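Side-chain contact in extracellular solute-binding protein, family 7 (Colwellia psychrerythraea, PDB 4PET), which binds pyruvate together with a calcium ion and probably delivers it from the periplasm to a TRAP transporter: residues 340-343 with 344-348. Numbering follows the deposited sequence.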
loop_
_atom_site.group_PDB
_atom_site.type_symbol
_atom_site.label_atom_id
_atom_site.label_comp_id
_atom_site.label_asym_id
_atom_site.label_seq_id
_atom_site.Cartn_x
_atom_site.Cartn_y
_atom_site.Cartn_z
ATOM N N ARG A 340 -12.095 -1.838 -8.062
ATOM C CA ARG A 340 -11.418 -1.497 -9.321
ATOM C C ARG A 340 -12.009 -0.235 -9.906
ATOM O O ARG A 340 -11.325 0.565 -10.553
ATOM C CB ARG A 340 -11.563 -2.632 -10.330
ATOM C CG ARG A 340 -11.051 -2.324 -11.749
ATOM C CD ARG A 340 -9.557 -2.022 -11.789
ATOM N NE ARG A 340 -8.807 -2.968 -10.968
ATOM C CZ ARG A 340 -8.323 -4.125 -11.410
ATOM N NH1 ARG A 340 -8.492 -4.486 -12.672
ATOM N NH2 ARG A 340 -7.651 -4.925 -10.592
ATOM N N ALA A 341 -13.298 -0.038 -9.697
ATOM C CA ALA A 341 -13.917 1.173 -10.225
ATOM C C ALA A 341 -13.224 2.408 -9.622
ATOM O O ALA A 341 -12.984 3.415 -10.310
ATOM C CB ALA A 341 -15.423 1.167 -9.932
ATOM N N TRP A 342 -12.882 2.335 -8.342
ATOM C CA TRP A 342 -12.228 3.453 -7.667
ATOM C C TRP A 342 -10.773 3.606 -8.106
ATOM O O TRP A 342 -10.260 4.718 -8.263
ATOM C CB TRP A 342 -12.270 3.258 -6.145
ATOM C CG TRP A 342 -11.355 4.217 -5.403
ATOM C CD1 TRP A 342 -10.336 3.888 -4.555
ATOM C CD2 TRP A 342 -11.362 5.650 -5.487
ATOM N NE1 TRP A 342 -9.724 5.023 -4.096
ATOM C CE2 TRP A 342 -10.324 6.121 -4.658
ATOM C CE3 TRP A 342 -12.154 6.580 -6.169
ATOM C CZ2 TRP A 342 -10.064 7.485 -4.485
ATOM C CZ3 TRP A 342 -11.893 7.930 -6.002
ATOM C CH2 TRP A 342 -10.855 8.373 -5.178
ATOM N N THR A 343 -10.089 2.481 -8.230
ATOM C CA THR A 343 -8.734 2.473 -8.756
ATOM C C THR A 343 -8.676 3.132 -10.128
ATOM O O THR A 343 -7.769 3.904 -10.399
ATOM C CB THR A 343 -8.242 1.018 -8.881
ATOM O OG1 THR A 343 -8.024 0.483 -7.566
ATOM C CG2 THR A 343 -6.964 0.937 -9.724
ATOM N N ASN A 344 -9.644 2.802 -10.986
ATOM C CA ASN A 344 -9.743 3.344 -12.324
ATOM C C ASN A 344 -10.030 4.835 -12.321
ATOM O O ASN A 344 -9.508 5.573 -13.146
ATOM C CB ASN A 344 -10.885 2.657 -13.107
ATOM C CG ASN A 344 -10.509 1.264 -13.619
ATOM O OD1 ASN A 344 -9.344 0.899 -13.663
ATOM N ND2 ASN A 344 -11.509 0.503 -14.034
ATOM N N LEU A 345 -10.898 5.272 -11.423
ATOM C CA LEU A 345 -11.271 6.676 -11.376
ATOM C C LEU A 345 -10.127 7.506 -10.792
ATOM O O LEU A 345 -10.008 8.699 -11.070
ATOM C CB LEU A 345 -12.525 6.857 -10.519
ATOM C CG LEU A 345 -13.080 8.278 -10.414
ATOM C CD1 LEU A 345 -13.516 8.793 -11.795
ATOM C CD2 LEU A 345 -14.234 8.293 -9.397
ATOM N N SER A 346 -9.289 6.866 -9.987
ATOM C CA SER A 346 -8.319 7.595 -9.176
ATOM C C SER A 346 -6.898 7.364 -9.734
ATOM O O SER A 346 -6.482 8.058 -10.655
ATOM C CB SER A 346 -8.454 7.204 -7.688
ATOM O OG SER A 346 -8.232 5.782 -7.480
ATOM N N ASP A 347 -6.166 6.379 -9.215
ATOM C CA ASP A 347 -4.776 6.164 -9.646
ATOM C C ASP A 347 -4.612 5.908 -11.157
ATOM O O ASP A 347 -3.707 6.439 -11.778
ATOM C CB ASP A 347 -4.135 5.005 -8.858
ATOM C CG ASP A 347 -3.564 5.450 -7.495
ATOM O OD1 ASP A 347 -3.597 6.661 -7.200
ATOM O OD2 ASP A 347 -3.047 4.592 -6.732
ATOM N N ARG A 348 -5.451 5.084 -11.760
ATOM C CA ARG A 348 -5.211 4.726 -13.157
ATOM C C ARG A 348 -5.393 5.922 -14.103
ATOM O O ARG A 348 -4.579 6.143 -15.022
ATOM C CB ARG A 348 -6.146 3.594 -13.551
ATOM C CG ARG A 348 -5.854 2.940 -14.884
ATOM C CD ARG A 348 -7.175 2.685 -15.534
ATOM N NE ARG A 348 -7.215 1.583 -16.467
ATOM C CZ ARG A 348 -8.292 1.301 -17.195
ATOM N NH1 ARG A 348 -9.374 2.070 -17.091
ATOM N NH2 ARG A 348 -8.291 0.273 -18.033
#
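Ser346 lies over one face of the Trp342 indole, its CB 3.6 Å from the centroid of the six-membered ring and only 10° off the ring normal, a CH-pi contact. With chi1 at 60°, Ser346 OG turns back between its own N and carbonyl carbon, which sets it over the centre of the indole on that same face. The modelled 2.4 Å from Ser346 OG to Trp342 O is too short to be taken at face value, so that bond is doubtful in detail. Leu345 CD2 meets the ring from the edge, 4.1 Å from Trp342 CZ3. Replacing Trp342 by an alanine is likely to strip the aromatic face from Ser346 CB and leave a gap beside Leu345 CD2 and Ser280 of the second subunit. Ordinary i to i+4 bonds, such as Asn344 N to Arg340 O at 2.8 Å, give way here to a pi-type turn within the long helix 323-353: Arg348 N reaches Thr343 O, 2.9 Å away and nearly straight. Elsewhere on the helix, Arg340 CD passes Asn344 OD1 at 3.5 Å, guanidinium and amide planes 62° apart, while Arg340 NH2 forms a salt bridge with Glu119, which also hydrogen-bonds Thr343 OG1. Asn152 of the second subunit hydrogen-bonds Asp347 OD1.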